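Long-range contacts in putative iron-uptake ABC transport system,periplasmic iron-binding protein (Campylobacter jejuni, PDB 3E13), which binds ferric iron in the periplasm and probably delivers it to an ABC transporter for uptake into the cell: residues L4-A9 with A53-T58; K101-I106 with T231-S236; P224-R229 with T290-Q295. All blocks are in the same frame, centred on the assembly; numbering follows the deposited sequence.

Interaction 1. Residues L4-A9 with A53-T58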
loop_
_atom_site.group_PDB
_atom_site.type_symbol
_atom_site.label_atom_id
_atom_site.label_comp_id
_atom_site.label_asym_id
_atom_site.label_seq_id
_atom_site.Cartn_x
_atom_site.Cartn_y
_atom_site.Cartn_z
ATOM N N LEU A 4 -22.021 6.439 -9.737
ATOM C CA LEU A 4 -20.959 6.701 -8.743
ATOM C C LEU A 4 -19.630 6.685 -9.475
ATOM O O LEU A 4 -19.314 5.748 -10.151
ATOM C CB LEU A 4 -20.975 5.662 -7.605
ATOM C CG LEU A 4 -19.834 5.897 -6.605
ATOM C CD1 LEU A 4 -20.077 7.121 -5.732
ATOM C CD2 LEU A 4 -19.705 4.640 -5.752
ATOM N N ASN A 5 -18.882 7.784 -9.392
ATOM C CA ASN A 5 -17.638 7.940 -10.116
ATOM C C ASN A 5 -16.411 7.736 -9.214
ATOM O O ASN A 5 -16.203 8.515 -8.287
ATOM C CB ASN A 5 -17.636 9.333 -10.732
ATOM C CG ASN A 5 -18.773 9.500 -11.773
ATOM O OD1 ASN A 5 -18.937 8.635 -12.639
ATOM N ND2 ASN A 5 -19.530 10.573 -11.681
ATOM N N ILE A 6 -15.685 6.640 -9.426
ATOM C CA ILE A 6 -14.537 6.277 -8.606
ATOM C C ILE A 6 -13.247 6.510 -9.379
ATOM O O ILE A 6 -13.108 5.997 -10.484
ATOM C CB ILE A 6 -14.636 4.796 -8.214
ATOM C CG1 ILE A 6 -15.903 4.587 -7.392
ATOM C CG2 ILE A 6 -13.347 4.347 -7.512
ATOM C CD1 ILE A 6 -16.089 3.182 -6.814
ATOM N N TYR A 7 -12.345 7.287 -8.794
ATOM C CA TYR A 7 -10.970 7.439 -9.243
ATOM C C TYR A 7 -10.116 6.574 -8.296
ATOM O O TYR A 7 -10.048 6.860 -7.122
ATOM C CB TYR A 7 -10.532 8.907 -9.119
ATOM C CG TYR A 7 -10.988 9.848 -10.229
ATOM C CD1 TYR A 7 -12.038 9.544 -11.055
ATOM C CD2 TYR A 7 -10.433 11.089 -10.334
ATOM C CE1 TYR A 7 -12.489 10.464 -12.062
ATOM C CE2 TYR A 7 -10.850 12.002 -11.318
ATOM C CZ TYR A 7 -11.886 11.693 -12.154
ATOM O OH TYR A 7 -12.329 12.634 -13.085
ATOM N N SER A 8 -9.479 5.543 -8.832
ATOM C CA SER A 8 -8.772 4.555 -8.037
ATOM C C SER A 8 -7.349 4.312 -8.449
ATOM O O SER A 8 -7.064 4.066 -9.621
ATOM C CB SER A 8 -9.516 3.233 -8.058
ATOM O OG SER A 8 -8.757 2.255 -7.321
ATOM N N ALA A 9 -6.446 4.399 -7.474
ATOM C CA ALA A 9 -5.062 4.055 -7.651
ATOM C C ALA A 9 -4.749 2.639 -7.148
ATOM O O ALA A 9 -3.608 2.247 -7.114
ATOM C CB ALA A 9 -4.144 5.100 -6.994
ATOM N N ALA A 53 -15.661 13.121 -10.320
ATOM C CA ALA A 53 -15.317 12.185 -9.231
ATOM C C ALA A 53 -16.191 12.335 -8.025
ATOM O O ALA A 53 -16.473 13.446 -7.537
ATOM C CB ALA A 53 -13.854 12.354 -8.819
ATOM N N ASP A 54 -16.571 11.185 -7.448
ATOM C CA ASP A 54 -17.200 11.096 -6.151
ATOM C C ASP A 54 -16.289 10.492 -5.066
ATOM O O ASP A 54 -16.415 10.832 -3.896
ATOM C CB ASP A 54 -18.440 10.195 -6.219
ATOM C CG ASP A 54 -19.500 10.740 -7.131
ATOM O OD1 ASP A 54 -19.992 11.847 -6.843
ATOM O OD2 ASP A 54 -19.846 10.135 -8.148
ATOM N N ILE A 55 -15.372 9.631 -5.491
ATOM C CA ILE A 55 -14.568 8.805 -4.587
ATOM C C ILE A 55 -13.132 8.770 -5.120
ATOM O O ILE A 55 -12.901 8.619 -6.336
ATOM C CB ILE A 55 -15.168 7.360 -4.496
ATOM C CG1 ILE A 55 -16.499 7.345 -3.731
ATOM C CG2 ILE A 55 -14.142 6.361 -3.978
ATOM C CD1 ILE A 55 -16.360 7.411 -2.240
ATOM N N PHE A 56 -12.194 8.834 -4.167
ATOM C CA PHE A 56 -10.780 8.619 -4.416
ATOM C C PHE A 56 -10.371 7.405 -3.585
ATOM O O PHE A 56 -10.531 7.397 -2.389
ATOM C CB PHE A 56 -9.966 9.886 -4.034
ATOM C CG PHE A 56 -8.466 9.802 -4.334
ATOM C CD1 PHE A 56 -7.995 9.212 -5.521
ATOM C CD2 PHE A 56 -7.520 10.328 -3.447
ATOM C CE1 PHE A 56 -6.645 9.106 -5.800
ATOM C CE2 PHE A 56 -6.167 10.279 -3.744
ATOM C CZ PHE A 56 -5.722 9.679 -4.929
ATOM N N ILE A 57 -9.869 6.372 -4.235
ATOM C CA ILE A 57 -9.333 5.186 -3.561
ATOM C C ILE A 57 -7.829 5.085 -3.840
ATOM O O ILE A 57 -7.383 5.278 -4.987
ATOM C CB ILE A 57 -10.010 3.867 -4.054
ATOM C CG1 ILE A 57 -11.487 3.991 -4.075
ATOM C CG2 ILE A 57 -9.611 2.717 -3.090
ATOM C CD1 ILE A 57 -12.213 2.701 -4.581
ATOM N N THR A 58 -7.043 4.827 -2.793
ATOM C CA THR A 58 -5.578 4.668 -2.928
ATOM C C THR A 58 -5.146 3.347 -2.355
ATOM O O THR A 58 -5.923 2.638 -1.682
ATOM C CB THR A 58 -4.809 5.734 -2.152
ATOM O OG1 THR A 58 -4.961 5.450 -0.754
ATOM C CG2 THR A 58 -5.303 7.148 -2.433
#
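The methyl group of Ala53 sits over one face of the Tyr7 ring: its CB lies 3.7 Å from the ring centroid and only 3° off the ring normal, a CH-pi contact. Tyr7 CG is anti to the carbonyl carbon (chi1 -80°), which leans the ring back, as it leaves the sheet, toward the Ala53 methyl; its OH hydrogen-bonds Glu47. On the same side of the sheet, Phe56 brings its rim to the other strand, with CD1 3.5 Å from Tyr7 O near the ring plane, while Thr58 CG2 lies over one of its faces, toward the rim. The Asn5 amide and the Asp54 carboxylate have planes 7° apart, but the amide bonds elsewhere, OD1 to Asn31 and ND2 to Pro52 O. Asp54 OD2 accepts from the backbone Asn5 N at 2.8 Å through its anti lone pair, and Asn246 also donates to this oxygen. In return Asn5 O takes two donors, Asp54 N at 2.8 Å and, at a more bent angle, Ile55 N. Tyr7 is bonded through both N and O, to Ile55 O and Ile57 N, and Ala9 N closes the ladder on Ile57 O at 2.8 Å, almost straight. The opposite face is largely aliphatic, Ser8 excepted. Ile6 and Ile55 run side by side, Ile6 CG2 meets Ile57 CD1 at 3.5 Å, and Leu4 CD1 presses on Asp54 CB; helix 247-257 packs against this side through Phe253, Ala250 and Met254, whereas helix 37-47 meets Tyr7 and Ala53 on the other. The bridges Ile6-Ile55, Tyr7-Phe56 and Ser8-Ile57 are all parallel. Parallel strands 3-8 and 55-58, with helices on both sides, form part of the alpha/beta core of one lobe of a periplasmic binding protein, and strand 3-8 leads directly to the iron ligands His11 and Tyr12.

Interaction 2. Residues K101-I106 with T231-S236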
loop_
_atom_site.group_PDB
_atom_site.type_symbol
_atom_site.label_atom_id
_atom_site.label_comp_id
_atom_site.label_asym_id
_atom_site.label_seq_id
_atom_site.Cartn_x
_atom_site.Cartn_y
_atom_site.Cartn_z
ATOM N N LYS A 101 -5.055 -3.086 5.594
ATOM C CA LYS A 101 -3.672 -2.908 5.937
ATOM C C LYS A 101 -2.808 -3.844 5.086
ATOM O O LYS A 101 -3.249 -4.908 4.615
ATOM C CB LYS A 101 -3.387 -3.231 7.433
ATOM C CG LYS A 101 -3.975 -2.219 8.377
ATOM C CD LYS A 101 -4.204 -2.823 9.802
ATOM C CE LYS A 101 -2.902 -2.970 10.560
ATOM N NZ LYS A 101 -3.114 -3.719 11.891
ATOM N N ARG A 102 -1.572 -3.433 4.893
ATOM C CA ARG A 102 -0.540 -4.235 4.212
ATOM C C ARG A 102 0.821 -3.929 4.842
ATOM O O ARG A 102 1.002 -2.895 5.408
ATOM C CB ARG A 102 -0.558 -3.960 2.694
ATOM C CG ARG A 102 -0.430 -2.471 2.325
ATOM C CD ARG A 102 -1.795 -1.763 2.053
ATOM N NE ARG A 102 -2.510 -2.357 0.942
ATOM C CZ ARG A 102 -2.203 -2.271 -0.357
ATOM N NH1 ARG A 102 -1.153 -1.587 -0.756
ATOM N NH2 ARG A 102 -2.981 -2.831 -1.265
ATOM N N ALA A 103 1.767 -4.852 4.771
ATOM C CA ALA A 103 3.071 -4.681 5.365
ATOM C C ALA A 103 4.137 -4.712 4.252
ATOM O O ALA A 103 4.050 -5.555 3.351
ATOM C CB ALA A 103 3.326 -5.799 6.379
ATOM N N ARG A 104 5.102 -3.784 4.315
ATOM C CA ARG A 104 6.167 -3.730 3.346
ATOM C C ARG A 104 7.363 -4.462 3.979
ATOM O O ARG A 104 7.983 -3.991 4.954
ATOM C CB ARG A 104 6.488 -2.294 2.940
ATOM C CG ARG A 104 7.310 -2.226 1.665
ATOM C CD ARG A 104 7.050 -0.998 0.890
ATOM N NE ARG A 104 7.649 -1.011 -0.443
ATOM C CZ ARG A 104 7.147 -1.649 -1.507
ATOM N NH1 ARG A 104 6.058 -2.377 -1.380
ATOM N NH2 ARG A 104 7.749 -1.617 -2.699
ATOM N N ILE A 105 7.648 -5.632 3.422
ATOM C CA ILE A 105 8.637 -6.546 3.995
ATOM C C ILE A 105 9.807 -6.748 3.086
ATOM O O ILE A 105 9.886 -6.146 1.990
ATOM C CB ILE A 105 7.949 -7.895 4.386
ATOM C CG1 ILE A 105 7.237 -8.560 3.202
ATOM C CG2 ILE A 105 6.873 -7.588 5.493
ATOM C CD1 ILE A 105 8.142 -9.167 2.153
ATOM N N ILE A 106 10.745 -7.579 3.514
ATOM C CA ILE A 106 11.908 -7.897 2.668
ATOM C C ILE A 106 11.768 -9.385 2.327
ATOM O O ILE A 106 11.702 -10.237 3.222
ATOM C CB ILE A 106 13.218 -7.611 3.383
ATOM C CG1 ILE A 106 13.353 -6.138 3.746
ATOM C CG2 ILE A 106 14.437 -8.030 2.501
ATOM C CD1 ILE A 106 14.437 -5.854 4.806
ATOM N N THR A 231 7.433 -3.772 11.978
ATOM C CA THR A 231 7.392 -3.677 10.533
ATOM C C THR A 231 6.485 -2.521 10.085
ATOM O O THR A 231 5.443 -2.219 10.674
ATOM C CB THR A 231 6.867 -5.066 10.038
ATOM O OG1 THR A 231 7.872 -6.089 10.277
ATOM C CG2 THR A 231 6.533 -5.035 8.522
ATOM N N HIS A 232 6.867 -1.920 8.953
ATOM C CA HIS A 232 6.099 -0.877 8.292
ATOM C C HIS A 232 4.750 -1.373 7.773
ATOM O O HIS A 232 4.683 -2.298 7.004
ATOM C CB HIS A 232 6.897 -0.307 7.122
ATOM C CG HIS A 232 6.223 0.839 6.435
ATOM N ND1 HIS A 232 5.766 0.797 5.122
ATOM C CD2 HIS A 232 5.912 2.058 6.902
ATOM C CE1 HIS A 232 5.240 1.977 4.815
ATOM N NE2 HIS A 232 5.332 2.764 5.869
ATOM N N ILE A 233 3.699 -0.769 8.313
ATOM C CA ILE A 233 2.333 -0.946 7.871
ATOM C C ILE A 233 1.911 0.288 7.056
ATOM O O ILE A 233 2.188 1.448 7.449
ATOM C CB ILE A 233 1.416 -1.079 9.100
ATOM C CG1 ILE A 233 1.808 -2.331 9.917
ATOM C CG2 ILE A 233 -0.024 -1.144 8.683
ATOM C CD1 ILE A 233 1.621 -3.582 9.225
ATOM N N ASN A 234 1.254 0.041 5.920
ATOM C CA ASN A 234 0.611 1.065 5.117
ATOM C C ASN A 234 -0.831 0.611 4.923
ATOM O O ASN A 234 -1.189 -0.543 5.260
ATOM C CB ASN A 234 1.364 1.218 3.775
ATOM C CG ASN A 234 1.073 2.536 3.050
ATOM O OD1 ASN A 234 0.161 3.305 3.396
ATOM N ND2 ASN A 234 1.882 2.820 2.025
ATOM N N ILE A 235 -1.706 1.518 4.509
ATOM C CA ILE A 235 -3.098 1.192 4.235
ATOM C C ILE A 235 -3.458 1.412 2.793
ATOM O O ILE A 235 -2.851 2.230 2.138
ATOM C CB ILE A 235 -4.055 2.032 5.149
ATOM C CG1 ILE A 235 -3.881 3.571 4.914
ATOM C CG2 ILE A 235 -3.839 1.586 6.609
ATOM C CD1 ILE A 235 -5.040 4.431 5.396
ATOM N N SER A 236 -4.486 0.709 2.334
ATOM C CA SER A 236 -5.251 1.134 1.200
ATOM C C SER A 236 -6.443 1.858 1.868
ATOM O O SER A 236 -6.913 1.489 2.966
ATOM C CB SER A 236 -5.707 -0.023 0.339
ATOM O OG SER A 236 -6.695 0.337 -0.590
#
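Arg102 and Asn234 exchange two backbone hydrogen bonds: Arg102 N gives to Asn234 O at 2.9 Å, and Asn234 N returns to Arg102 O at 3.0 Å. A third runs from Arg104 N to His232 O at 3.1 Å. The reciprocal pair makes Arg102-Asn234 an antiparallel hydrogen-bonded pair, flanked by the non-hydrogen-bonded pairs Lys101-Ile235 and Ala103-Ile233. In these flanking pairs, CA-H groups of Lys101, Ala103 and Ile233 approach carbonyls of the facing segment. The Asn234 side chain also grips its own strand, OD1 accepting from Ile235 N at 2.8 Å, and it holds Asp60 and Ile61 besides.

Arg102 CG stands between its backbone N and carbonyl carbon (chi1 54°), and further bends at chi2 and chi3 fold the chain over the 234-236 backbone. Its CD comes 3.7 Å from Ile235 C, and Ser236 CB lies over one guanidinium face, 4.0 Å from NE. The far end of this arginine forms a salt bridge to Glu272 and a hydrogen bond to the iron ligand Tyr12; the nearest atoms of the Arg102 side chain and the ferric ion are about 4 Å apart. Strands 97-109 and 233-241 probably form the hinge, consistent with the antiparallel hinge sheet of this binding-protein fold.

Packing continues on the sheet face bearing Lys101, Ala103, Ile233 and Ile235. There the aliphatic part of Lys101 crosses Ile233, CE to CG2 at 3.9 Å, before its amine pairs with Glu293. Ala103 CB meets Ile233 CD1, and Thr231 CG2 touches both Ala103 CB and Ile105 CG2. On the other side, Arg104 CB meets the His232 ring at its edge, in plane, while the extended remainder leads off to Asp179.

Interaction 3. Residues P224-R229 with T290-Q295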
loop_
_atom_site.group_PDB
_atom_site.type_symbol
_atom_site.label_atom_id
_atom_site.label_comp_id
_atom_site.label_asym_id
_atom_site.label_seq_id
_atom_site.Cartn_x
_atom_site.Cartn_y
_atom_site.Cartn_z
ATOM N N PRO A 224 10.655 -6.818 8.812
ATOM C CA PRO A 224 11.740 -6.030 9.363
ATOM C C PRO A 224 11.447 -5.472 10.750
ATOM O O PRO A 224 10.300 -5.207 11.124
ATOM C CB PRO A 224 11.959 -4.926 8.310
ATOM C CG PRO A 224 11.412 -5.549 7.045
ATOM C CD PRO A 224 10.187 -6.249 7.542
ATOM N N ASN A 225 12.530 -5.296 11.466
ATOM C CA ASN A 225 12.587 -4.565 12.730
ATOM C C ASN A 225 11.904 -5.251 13.909
ATOM O O ASN A 225 11.389 -4.575 14.803
ATOM C CB ASN A 225 12.100 -3.124 12.537
ATOM C CG ASN A 225 13.029 -2.296 11.647
ATOM O OD1 ASN A 225 13.115 -2.543 10.460
ATOM N ND2 ASN A 225 13.711 -1.291 12.236
ATOM N N GLN A 226 11.841 -6.568 13.873
ATOM C CA GLN A 226 11.210 -7.336 14.943
ATOM C C GLN A 226 11.893 -7.151 16.280
ATOM O O GLN A 226 11.237 -7.303 17.319
ATOM C CB GLN A 226 11.130 -8.810 14.586
ATOM C CG GLN A 226 10.215 -9.145 13.427
ATOM C CD GLN A 226 8.866 -8.579 13.585
ATOM O OE1 GLN A 226 8.093 -9.076 14.438
ATOM N NE2 GLN A 226 8.543 -7.492 12.827
ATOM N N ASP A 227 13.178 -6.823 16.267
ATOM C CA ASP A 227 13.904 -6.636 17.536
ATOM C C ASP A 227 13.664 -5.266 18.144
ATOM O O ASP A 227 14.141 -4.990 19.262
ATOM C CB ASP A 227 15.414 -6.863 17.367
ATOM C CG ASP A 227 15.762 -8.228 16.811
ATOM O OD1 ASP A 227 15.235 -9.212 17.330
ATOM O OD2 ASP A 227 16.568 -8.373 15.845
ATOM N N ASN A 228 12.925 -4.387 17.442
ATOM C CA ASN A 228 12.770 -3.026 17.914
ATOM C C ASN A 228 11.348 -2.530 17.609
ATOM O O ASN A 228 10.401 -3.034 18.200
ATOM C CB ASN A 228 13.925 -2.125 17.421
ATOM C CG ASN A 228 14.257 -2.311 15.938
ATOM O OD1 ASN A 228 15.198 -3.062 15.547
ATOM N ND2 ASN A 228 13.559 -1.560 15.122
ATOM N N ARG A 229 11.188 -1.612 16.657
ATOM C CA ARG A 229 9.926 -0.917 16.466
ATOM C C ARG A 229 8.845 -1.667 15.694
ATOM O O ARG A 229 7.665 -1.294 15.760
ATOM C CB ARG A 229 10.205 0.444 15.814
ATOM C CG ARG A 229 10.676 0.430 14.368
ATOM C CD ARG A 229 10.678 1.779 13.748
ATOM N NE ARG A 229 11.078 1.839 12.347
ATOM C CZ ARG A 229 12.225 2.257 11.879
ATOM N NH1 ARG A 229 13.223 2.576 12.701
ATOM N NH2 ARG A 229 12.381 2.386 10.562
ATOM N N THR A 290 2.979 -14.475 12.191
ATOM C CA THR A 290 2.679 -13.376 13.097
ATOM C C THR A 290 3.931 -12.478 13.154
ATOM O O THR A 290 5.076 -12.905 12.855
ATOM C CB THR A 290 2.312 -13.877 14.493
ATOM O OG1 THR A 290 3.326 -14.773 14.948
ATOM C CG2 THR A 290 0.995 -14.661 14.438
ATOM N N PHE A 291 3.724 -11.215 13.460
ATOM C CA PHE A 291 4.809 -10.247 13.490
ATOM C C PHE A 291 4.444 -9.002 14.288
ATOM O O PHE A 291 3.266 -8.697 14.451
ATOM C CB PHE A 291 5.217 -9.833 12.071
ATOM C CG PHE A 291 4.131 -9.144 11.291
ATOM C CD1 PHE A 291 4.206 -7.795 11.017
ATOM C CD2 PHE A 291 3.084 -9.886 10.719
ATOM C CE1 PHE A 291 3.227 -7.171 10.296
ATOM C CE2 PHE A 291 2.095 -9.260 9.990
ATOM C CZ PHE A 291 2.197 -7.889 9.763
ATOM N N LYS A 292 5.471 -8.309 14.769
ATOM C CA LYS A 292 5.317 -7.007 15.425
ATOM C C LYS A 292 5.165 -5.930 14.379
ATOM O O LYS A 292 5.955 -5.879 13.472
ATOM C CB LYS A 292 6.572 -6.692 16.226
ATOM C CG LYS A 292 6.649 -7.486 17.514
ATOM C CD LYS A 292 7.939 -7.218 18.340
ATOM C CE LYS A 292 8.469 -5.801 18.419
ATOM N NZ LYS A 292 9.778 -5.748 19.178
ATOM N N GLU A 293 4.175 -5.071 14.569
ATOM C CA GLU A 293 3.889 -3.933 13.681
ATOM C C GLU A 293 4.372 -2.629 14.293
ATOM O O GLU A 293 4.283 -2.414 15.497
ATOM C CB GLU A 293 2.378 -3.768 13.486
ATOM C CG GLU A 293 1.732 -4.952 12.850
ATOM C CD GLU A 293 0.223 -4.819 12.713
ATOM O OE1 GLU A 293 -0.352 -3.717 12.952
ATOM O OE2 GLU A 293 -0.357 -5.837 12.328
ATOM N N ASP A 294 4.876 -1.729 13.457
ATOM C CA ASP A 294 5.201 -0.421 13.912
ATOM C C ASP A 294 3.912 0.228 14.454
ATOM O O ASP A 294 2.823 0.153 13.813
ATOM C CB ASP A 294 5.748 0.392 12.730
ATOM C CG ASP A 294 6.398 1.686 13.135
ATOM O OD1 ASP A 294 7.251 2.189 12.303
ATOM O OD2 ASP A 294 6.146 2.270 14.214
ATOM N N GLN A 295 4.043 0.811 15.638
ATOM C CA GLN A 295 2.913 1.471 16.299
ATOM C C GLN A 295 2.655 2.907 15.869
ATOM O O GLN A 295 1.658 3.517 16.288
ATOM C CB GLN A 295 3.039 1.361 17.819
ATOM C CG GLN A 295 3.058 -0.077 18.312
ATOM C CD GLN A 295 1.833 -0.837 17.977
ATOM O OE1 GLN A 295 1.897 -1.799 17.189
ATOM N NE2 GLN A 295 0.704 -0.399 18.490
HETATM O O HOH W 1 8.868 0.449 10.948
HETATM O O HOH W 2 6.387 0.351 17.407
#
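Phe291 touches the 224-229 loop through its CA and CB, which approach Gln226 OE1, while its ring stacks on Phe223. Lys292 makes most of the polar contact. Its backbone and the Gln226 amide form a two-way pair: N donates to Gln226 OE1 at 2.8 Å and 170°, and Gln226 NE2 gives to Lys292 O at 3.1 Å. Both bonds lie in the carbonyl planes on lone pairs, so together they limit the amide's rotation. Gln226 can do this because its chain is bent at chi2 (-52°). The Gln226 and Lys292 side chains run antiparallel to one another, and Lys292 NZ ends on two carbonyls, Gln226 O at 2.8 Å and Asn228 O at 3.0 Å. The first is met from above its carbonyl plane. These acceptors belong to a type I beta turn, Asn225 to Asn228, closed by Asn228 N on Asn225 O, so the lysine clasps the turn that leads toward the probable hinge strand 233-241. Beyond Glu293, which pairs with Lys101, Asp294 CA lies 3.2 Å from Arg229 O in a CA-H...O contact. The Asp294 carboxylate accepts from Ile296 N (OD2) and Asn154 (OD1). It stands 45° from the Arg229 guanidinium in a long salt bridge, NE to OD1 3.8 Å, with a water bridging the same two atoms; Arg229 also pairs with Asp155. A second water links Gln295 N to Arg229 O.

Along the chain interaction 1 closes before the others open, whereas the segments of interactions 2 and 3 alternate. Interactions 1 and 2, with centres about 22 Å apart, share one mixed sheet in which strands 55-58 and 233-241 are neighbours, and they meet at a probable hydrogen bond from Ser236 OG to Thr58 O (2.7 Å). Interaction 3 lies about 11 Å from interaction 2, centre to centre, and joins it through Thr231, whose O probably accepts from Asp294 N at 2.9 Å. Interactions 1 and 3 have their centres about 32 Å apart, on opposite sides of the chain's centre. In space the contacts run from one lobe's core, past the probable hinge strands beside the iron, to a surface loop contact, probably on the other lobe.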